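Local coordinates for protein xylose isomerase-like TIM barrel (Anabaena variabilis ATCC 29413, PDB 2QW5) that binds zinc and d-xylose in a TIM barrel and probably acts as an isomerase or epimerase on sugars or sugar phosphates, at residues 68-73 against 119-124; 31-36 against 72-77. All blocks are in the same frame, centred on the assembly; numbering follows the deposited sequence.

Contact 1. Residues 68-73 against 119-124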
ATOM      1  N   THR A  68       0.967  22.003 -31.211  1.00 19.65           N
ATOM      2  CA  THR A  68       1.176  22.634 -32.524  1.00 17.99           C
ATOM      3  C   THR A  68       2.075  23.860 -32.291  1.00 20.30           C
ATOM      4  O   THR A  68       3.060  24.059 -32.998  1.00 24.35           O
ATOM      5  CB  THR A  68      -0.134  23.051 -33.190  1.00 16.18           C
ATOM      6  OG1 THR A  68      -0.931  21.889 -33.480  1.00 22.54           O
ATOM      7  CG2 THR A  68       0.147  23.840 -34.502  1.00 16.68           C
ATOM      8  N   ASN A  69       1.772  24.631 -31.255  1.00 22.61           N
ATOM      9  CA  ASN A  69       2.587  25.802 -30.907  1.00 22.66           C
ATOM     10  C   ASN A  69       4.000  25.434 -30.465  1.00 23.81           C
ATOM     11  O   ASN A  69       4.940  26.200 -30.714  1.00 26.92           O
ATOM     12  CB  ASN A  69       1.874  26.655 -29.839  1.00 26.97           C
ATOM     13  CG  ASN A  69       0.563  27.282 -30.343  1.00 32.27           C
ATOM     14  OD1 ASN A  69       0.298  27.342 -31.533  1.00 29.66           O
ATOM     15  ND2 ASN A  69      -0.256  27.735 -29.419  1.00 36.19           N
ATOM     16  N   LEU A  70       4.167  24.280 -29.803  1.00 22.21           N
ATOM     17  CA  LEU A  70       5.490  23.793 -29.424  1.00 20.74           C
ATOM     18  C   LEU A  70       6.279  23.467 -30.695  1.00 21.39           C
ATOM     19  O   LEU A  70       7.419  23.894 -30.834  1.00 21.01           O
ATOM     20  CB  LEU A  70       5.426  22.571 -28.461  1.00 20.27           C
ATOM     21  CG  LEU A  70       6.756  21.953 -27.987  1.00 20.09           C
ATOM     22  CD1 LEU A  70       7.650  22.987 -27.262  1.00 21.85           C
ATOM     23  CD2 LEU A  70       6.534  20.732 -27.118  1.00 20.43           C
ATOM     24  N   ARG A  71       5.681  22.725 -31.630  1.00 22.15           N
ATOM     25  CA  ARG A  71       6.349  22.431 -32.933  1.00 21.05           C
ATOM     26  C   ARG A  71       6.786  23.728 -33.633  1.00 23.57           C
ATOM     27  O   ARG A  71       7.926  23.829 -34.119  1.00 23.69           O
ATOM     28  CB  ARG A  71       5.410  21.645 -33.851  1.00 22.32           C
ATOM     29  CG  ARG A  71       5.961  21.179 -35.214  1.00 22.34           C
ATOM     30  CD  ARG A  71       7.047  20.143 -35.151  1.00 19.94           C
ATOM     31  NE  ARG A  71       8.418  20.662 -35.215  1.00 23.53           N
ATOM     32  CZ  ARG A  71       9.513  19.908 -35.321  1.00 21.90           C
ATOM     33  NH1 ARG A  71       9.417  18.576 -35.365  1.00 26.28           N
ATOM     34  NH2 ARG A  71      10.707  20.479 -35.394  1.00 23.92           N
ATOM     35  N   HIS A  72       5.893  24.718 -33.667  1.00 23.26           N
ATOM     36  CA  HIS A  72       6.201  25.998 -34.310  1.00 23.22           C
ATOM     37  C   HIS A  72       7.317  26.758 -33.605  1.00 23.73           C
ATOM     38  O   HIS A  72       8.119  27.395 -34.266  1.00 21.18           O
ATOM     39  CB  HIS A  72       4.969  26.876 -34.482  1.00 21.31           C
ATOM     40  CG  HIS A  72       3.959  26.299 -35.426  1.00 24.25           C
ATOM     41  ND1 HIS A  72       2.635  26.680 -35.423  1.00 32.00           N
ATOM     42  CD2 HIS A  72       4.071  25.340 -36.378  1.00 35.09           C
ATOM     43  CE1 HIS A  72       1.979  26.008 -36.353  1.00 31.89           C
ATOM     44  NE2 HIS A  72       2.827  25.186 -36.946  1.00 35.46           N
ATOM     45  N   TYR A  73       7.382  26.650 -32.283  1.00 24.20           N
ATOM     46  CA  TYR A  73       8.442  27.296 -31.508  1.00 24.89           C
ATOM     47  C   TYR A  73       9.806  26.609 -31.765  1.00 23.91           C
ATOM     48  O   TYR A  73      10.845  27.283 -31.881  1.00 21.27           O
ATOM     49  CB  TYR A  73       8.079  27.313 -30.012  1.00 25.49           C
ATOM     50  CG  TYR A  73       9.134  27.969 -29.174  1.00 26.82           C
ATOM     51  CD1 TYR A  73       9.268  29.365 -29.176  1.00 28.76           C
ATOM     52  CD2 TYR A  73      10.020  27.217 -28.402  1.00 23.17           C
ATOM     53  CE1 TYR A  73      10.279  30.000 -28.431  1.00 27.75           C
ATOM     54  CE2 TYR A  73      11.011  27.839 -27.644  1.00 23.47           C
ATOM     55  CZ  TYR A  73      11.127  29.227 -27.660  1.00 28.60           C
ATOM     56  OH  TYR A  73      12.097  29.830 -26.909  1.00 30.75           O
ATOM     57  N   ALA A 119       1.106  13.899 -34.903  1.00 20.05           N
ATOM     58  CA  ALA A 119       1.134  14.512 -36.232  1.00 19.57           C
ATOM     59  C   ALA A 119       1.449  16.006 -36.147  1.00 19.79           C
ATOM     60  O   ALA A 119       2.293  16.496 -36.910  1.00 21.33           O
ATOM     61  CB  ALA A 119      -0.195  14.254 -36.956  1.00 17.85           C
ATOM     62  N   ALA A 120       0.832  16.728 -35.194  1.00 19.06           N
ATOM     63  CA  ALA A 120       1.073  18.194 -35.009  1.00 18.74           C
ATOM     64  C   ALA A 120       2.507  18.483 -34.678  1.00 19.39           C
ATOM     65  O   ALA A 120       3.022  19.549 -35.022  1.00 20.75           O
ATOM     66  CB  ALA A 120       0.114  18.815 -33.942  1.00 17.89           C
ATOM     67  N   LEU A 121       3.170  17.522 -34.018  1.00 19.39           N
ATOM     68  CA  LEU A 121       4.620  17.585 -33.751  1.00 18.76           C
ATOM     69  C   LEU A 121       5.475  17.126 -34.942  1.00 20.41           C
ATOM     70  O   LEU A 121       6.687  16.980 -34.800  1.00 19.29           O
ATOM     71  CB  LEU A 121       4.969  16.770 -32.482  1.00 20.52           C
ATOM     72  CG  LEU A 121       4.474  17.306 -31.133  1.00 19.76           C
ATOM     73  CD1 LEU A 121       4.602  16.306 -30.014  1.00 16.68           C
ATOM     74  CD2 LEU A 121       5.265  18.540 -30.773  1.00 15.78           C
ATOM     75  N   GLY A 122       4.856  16.885 -36.111  1.00 20.45           N
ATOM     76  CA  GLY A 122       5.537  16.375 -37.292  1.00 19.33           C
ATOM     77  C   GLY A 122       5.945  14.921 -37.216  1.00 20.28           C
ATOM     78  O   GLY A 122       6.668  14.443 -38.097  1.00 19.85           O
ATOM     79  N   GLY A 123       5.440  14.204 -36.198  1.00 20.58           N
ATOM     80  CA  GLY A 123       5.887  12.878 -35.902  1.00 20.03           C
ATOM     81  C   GLY A 123       5.174  11.842 -36.719  1.00 21.15           C
ATOM     82  O   GLY A 123       4.000  12.000 -37.074  1.00 20.51           O
ATOM     83  N   GLU A 124       5.908  10.772 -36.997  1.00 21.78           N
ATOM     84  CA  GLU A 124       5.412   9.653 -37.755  1.00 25.10           C
ATOM     85  C   GLU A 124       5.435   8.343 -36.978  1.00 23.13           C
ATOM     86  O   GLU A 124       5.100   7.300 -37.511  1.00 23.59           O
ATOM     87  CB  GLU A 124       6.188   9.644 -39.060  1.00 28.46           C
ATOM     88  CG  GLU A 124       5.746  10.932 -39.932  1.00 33.42           C
ATOM     89  CD  GLU A 124       6.562  11.209 -41.203  1.00 35.72           C
ATOM     90  OE1 GLU A 124       7.774  11.584 -41.108  1.00 48.59           O
ATOM     91  OE2 GLU A 124       5.949  11.093 -42.288  1.00 39.32           O
TER

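Contact 2. Residues 31-36 against 72-77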
ATOM      1  N   ARG A  31      11.750  27.039 -23.386  1.00 28.16           N
ATOM      2  CA  ARG A  31      13.147  27.448 -23.491  1.00 29.02           C
ATOM      3  C   ARG A  31      14.105  26.383 -23.019  1.00 27.63           C
ATOM      4  O   ARG A  31      15.178  26.214 -23.610  1.00 28.75           O
ATOM      5  CB  ARG A  31      13.393  28.797 -22.778  1.00 28.16           C
ATOM      6  CG  ARG A  31      12.828  29.960 -23.593  1.00 33.32           C
ATOM      7  CD  ARG A  31      13.154  31.330 -23.039  1.00 38.13           C
ATOM      8  NE  ARG A  31      12.111  31.830 -22.142  1.00 57.01           N
ATOM      9  CZ  ARG A  31      10.910  32.300 -22.527  1.00 64.64           C
ATOM     10  NH1 ARG A  31      10.526  32.301 -23.822  1.00 72.86           N
ATOM     11  NH2 ARG A  31      10.048  32.742 -21.598  1.00 61.36           N
ATOM     12  N   ILE A  32      13.720  25.689 -21.948  1.00 28.56           N
ATOM     13  CA  ILE A  32      14.494  24.579 -21.396  1.00 27.95           C
ATOM     14  C   ILE A  32      14.517  23.402 -22.385  1.00 26.21           C
ATOM     15  O   ILE A  32      15.582  22.878 -22.668  1.00 25.11           O
ATOM     16  CB  ILE A  32      13.977  24.129 -20.004  1.00 29.08           C
ATOM     17  CG1 ILE A  32      14.174  25.254 -18.977  1.00 33.13           C
ATOM     18  CG2 ILE A  32      14.724  22.921 -19.530  1.00 23.72           C
ATOM     19  CD1 ILE A  32      13.529  24.948 -17.599  1.00 32.85           C
ATOM     20  N   VAL A  33      13.357  23.037 -22.925  1.00 26.48           N
ATOM     21  CA  VAL A  33      13.248  21.991 -23.958  1.00 25.99           C
ATOM     22  C   VAL A  33      14.197  22.262 -25.156  1.00 26.08           C
ATOM     23  O   VAL A  33      14.966  21.366 -25.577  1.00 24.29           O
ATOM     24  CB  VAL A  33      11.778  21.841 -24.446  1.00 27.61           C
ATOM     25  CG1 VAL A  33      11.681  20.839 -25.607  1.00 29.54           C
ATOM     26  CG2 VAL A  33      10.876  21.414 -23.302  1.00 25.82           C
ATOM     27  N   VAL A  34      14.193  23.506 -25.647  1.00 24.60           N
ATOM     28  CA  VAL A  34      15.027  23.890 -26.794  1.00 24.44           C
ATOM     29  C   VAL A  34      16.516  23.843 -26.463  1.00 25.21           C
ATOM     30  O   VAL A  34      17.289  23.323 -27.255  1.00 23.25           O
ATOM     31  CB  VAL A  34      14.565  25.222 -27.418  1.00 24.71           C
ATOM     32  CG1 VAL A  34      15.579  25.745 -28.461  1.00 21.82           C
ATOM     33  CG2 VAL A  34      13.127  25.048 -28.012  1.00 22.90           C
ATOM     34  N   ALA A  35      16.904  24.326 -25.277  1.00 26.08           N
ATOM     35  CA  ALA A  35      18.311  24.286 -24.840  1.00 25.85           C
ATOM     36  C   ALA A  35      18.832  22.851 -24.684  1.00 26.49           C
ATOM     37  O   ALA A  35      19.972  22.581 -25.030  1.00 25.94           O
ATOM     38  CB  ALA A  35      18.514  25.089 -23.548  1.00 27.16           C
ATOM     39  N   HIS A  36      17.989  21.923 -24.200  1.00 26.42           N
ATOM     40  CA  HIS A  36      18.372  20.496 -24.112  1.00 24.91           C
ATOM     41  C   HIS A  36      18.583  19.918 -25.502  1.00 24.76           C
ATOM     42  O   HIS A  36      19.594  19.272 -25.760  1.00 26.34           O
ATOM     43  CB  HIS A  36      17.300  19.629 -23.417  1.00 25.28           C
ATOM     44  CG  HIS A  36      17.187  19.838 -21.932  1.00 25.08           C
ATOM     45  ND1 HIS A  36      18.270  20.136 -21.135  1.00 29.04           N
ATOM     46  CD2 HIS A  36      16.138  19.685 -21.094  1.00 27.57           C
ATOM     47  CE1 HIS A  36      17.871  20.241 -19.878  1.00 31.55           C
ATOM     48  NE2 HIS A  36      16.585  19.950 -19.825  1.00 24.15           N
ATOM     49  N   HIS A  72       5.893  24.718 -33.667  1.00 23.26           N
ATOM     50  CA  HIS A  72       6.201  25.998 -34.310  1.00 23.22           C
ATOM     51  C   HIS A  72       7.317  26.758 -33.605  1.00 23.73           C
ATOM     52  O   HIS A  72       8.119  27.395 -34.266  1.00 21.18           O
ATOM     53  CB  HIS A  72       4.969  26.876 -34.482  1.00 21.31           C
ATOM     54  CG  HIS A  72       3.959  26.299 -35.426  1.00 24.25           C
ATOM     55  ND1 HIS A  72       2.635  26.680 -35.423  1.00 32.00           N
ATOM     56  CD2 HIS A  72       4.071  25.340 -36.378  1.00 35.09           C
ATOM     57  CE1 HIS A  72       1.979  26.008 -36.353  1.00 31.89           C
ATOM     58  NE2 HIS A  72       2.827  25.186 -36.946  1.00 35.46           N
ATOM     59  N   TYR A  73       7.382  26.650 -32.283  1.00 24.20           N
ATOM     60  CA  TYR A  73       8.442  27.296 -31.508  1.00 24.89           C
ATOM     61  C   TYR A  73       9.806  26.609 -31.765  1.00 23.91           C
ATOM     62  O   TYR A  73      10.845  27.283 -31.881  1.00 21.27           O
ATOM     63  CB  TYR A  73       8.079  27.313 -30.012  1.00 25.49           C
ATOM     64  CG  TYR A  73       9.134  27.969 -29.174  1.00 26.82           C
ATOM     65  CD1 TYR A  73       9.268  29.365 -29.176  1.00 28.76           C
ATOM     66  CD2 TYR A  73      10.020  27.217 -28.402  1.00 23.17           C
ATOM     67  CE1 TYR A  73      10.279  30.000 -28.431  1.00 27.75           C
ATOM     68  CE2 TYR A  73      11.011  27.839 -27.644  1.00 23.47           C
ATOM     69  CZ  TYR A  73      11.127  29.227 -27.660  1.00 28.60           C
ATOM     70  OH  TYR A  73      12.097  29.830 -26.909  1.00 30.75           O
ATOM     71  N   LEU A  74       9.809  25.271 -31.833  1.00 23.75           N
ATOM     72  CA  LEU A  74      11.035  24.547 -32.176  1.00 23.00           C
ATOM     73  C   LEU A  74      11.506  24.981 -33.574  1.00 23.39           C
ATOM     74  O   LEU A  74      12.689  25.248 -33.762  1.00 23.34           O
ATOM     75  CB  LEU A  74      10.851  23.016 -32.147  1.00 22.45           C
ATOM     76  CG  LEU A  74      10.407  22.245 -30.873  1.00 22.68           C
ATOM     77  CD1 LEU A  74      10.436  20.753 -31.206  1.00 26.52           C
ATOM     78  CD2 LEU A  74      11.175  22.527 -29.612  1.00 25.49           C
ATOM     79  N   ASP A  75      10.569  25.111 -34.517  1.00 22.74           N
ATOM     80  CA  ASP A  75      10.903  25.533 -35.906  1.00 22.60           C
ATOM     81  C   ASP A  75      11.483  26.942 -35.933  1.00 24.90           C
ATOM     82  O   ASP A  75      12.520  27.171 -36.567  1.00 22.15           O
ATOM     83  CB  ASP A  75       9.676  25.472 -36.814  1.00 23.39           C
ATOM     84  CG  ASP A  75       9.177  24.074 -37.035  1.00 25.30           C
ATOM     85  OD1 ASP A  75       9.924  23.103 -36.754  1.00 27.78           O
ATOM     86  OD2 ASP A  75       8.011  23.956 -37.473  1.00 25.06           O
ATOM     87  N   SER A  76      10.867  27.849 -35.186  1.00 27.59           N
ATOM     88  CA  SER A  76      11.350  29.240 -35.108  1.00 27.89           C
ATOM     89  C   SER A  76      12.733  29.346 -34.443  1.00 29.76           C
ATOM     90  O   SER A  76      13.468  30.311 -34.701  1.00 27.38           O
ATOM     91  CB  SER A  76      10.326  30.143 -34.417  1.00 28.63           C
ATOM     92  OG  SER A  76      10.272  29.911 -33.034  1.00 28.73           O
ATOM     93  N   GLU A  77      13.092  28.374 -33.603  1.00 27.55           N
ATOM     94  CA  GLU A  77      14.442  28.308 -33.009  1.00 28.06           C
ATOM     95  C   GLU A  77      15.530  27.611 -33.864  1.00 28.67           C
ATOM     96  O   GLU A  77      16.608  27.311 -33.346  1.00 29.63           O
ATOM     97  CB  GLU A  77      14.348  27.660 -31.594  1.00 30.30           C
ATOM     98  CG  GLU A  77      13.665  28.555 -30.556  1.00 29.85           C
ATOM     99  CD  GLU A  77      14.537  29.778 -30.182  1.00 35.37           C
ATOM    100  OE1 GLU A  77      15.654  29.588 -29.674  1.00 46.36           O
ATOM    101  OE2 GLU A  77      14.107  30.922 -30.417  1.00 37.60           O
TER

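Contact 1. Residues 68-73 against 119-124
Thr-68 and Arg-71, one turn apart on helix 60-76, lie against the C-terminal end of helix 101-120 and the turn after it, with the CA atoms of Thr-68 and Ala-120 5.1 Å apart and those of Arg-71 and Leu-121 at a similar spacing. Arg-71 makes the polar part of the contact. With CG anti to the backbone N (chi1 -176°), its chain sets off toward the turn and then bends at chi2 and chi3, which lays the methylenes over two consecutive peptide carbonyls: CG is 3.4 Å from Ala-120 O, and CD is 3.2 Å from Leu-121 O. The guanidinium then curls back to the second of these oxygens, NH1 donating to Leu-121 O over 3.2 Å in a nearly straight bond (168° at the hydrogen). That oxygen sits at the guanidinium edge, close to its plane, whereas NH1 itself stands 40° out of the carbonyl plane. NH1 also bonds to Val-82 O, and NH2 makes a salt bridge with Asp-75, so partners on both terminal nitrogens restrain the group's rotation. Leu-121 lies in the Schellman motif that ends helix 101-120, with Gly-122, at positive phi, as its C' residue; the chain runs from there into barrel strand 125-128. At the other end of the contact the small Ala-120 lets the helices come close, its CB lying 3.3 Å from Thr-68 OG1, a hydroxyl hydrogen-bonded to Leu-64 O in its own helix. On the barrel side, Leu-121 CD2 approaches Leu-70 CD2 at 4.4 Å, and both leucines rest on Phe-50 of strand 47-51.

Contact 2. Residues 31-36 against 72-77
Two neighbouring outer helices of the TIM barrel, 27-42 and 60-76, pack here through Val-34, which faces Tyr-73, Leu-74 and Glu-77. The axes of the short segments cross at -51° and approach to 10.7 Å. The two methyls of Val-34 divide the work. CG2, beside the backbone N, enters between two side chains of the other helix, 3.5 Å from Tyr-73 CE2 and 3.6 Å from Leu-74 CD2; it meets the tyrosine ring obliquely, while the valine and leucine side chains run past one another in opposite directions. CG1, anti to the backbone N, instead meets the aliphatic part of Glu-77, whose CB is 3.9 Å away. Glu-77 CG, set beside its own backbone N by chi1 (-70°), lies over one face of the Tyr-73 ring near the rim, so valine, tyrosine and glutamate form one small cluster. Deeper in, Val-33 CG1 adds a looser apolar contact with Leu-74 CD2.

Toward the surface, Arg-31 crosses the phenol end of Tyr-73 at about a right angle, with its guanidinium plane 75° from the ring plane. The touch is made by a methylene, Arg-31 CG lying 3.4 Å from Tyr-73 OH, and the charged end is paired with Asp-28 of its own helix. Near the C-terminal part of helix 60-76, Tyr-73 O accepts from both Glu-77 N and Ser-76 OG, the latter 2.9 Å away. Such packing of successive outer helices, joined through a strand, belongs to the β/α units of an (α/β)8 barrel.

Overall arrangement
From the N terminus, contact 2 closes first, round a loop that holds the end of helix 27-42, strand 47-51 and most of helix 60-76. Contact 1 then closes a loop that takes in strand 83-87 and most of helix 101-120. The loops overlap briefly on helix 60-76, sharing His-72 and Tyr-73, and neither nests in the other. Helix 60-76 is common to both, meeting a different neighbour in each, and the contact centres lie about 11 Å apart. Together they join three consecutive helices of the barrel's outer layer, away from the zinc and xylose site.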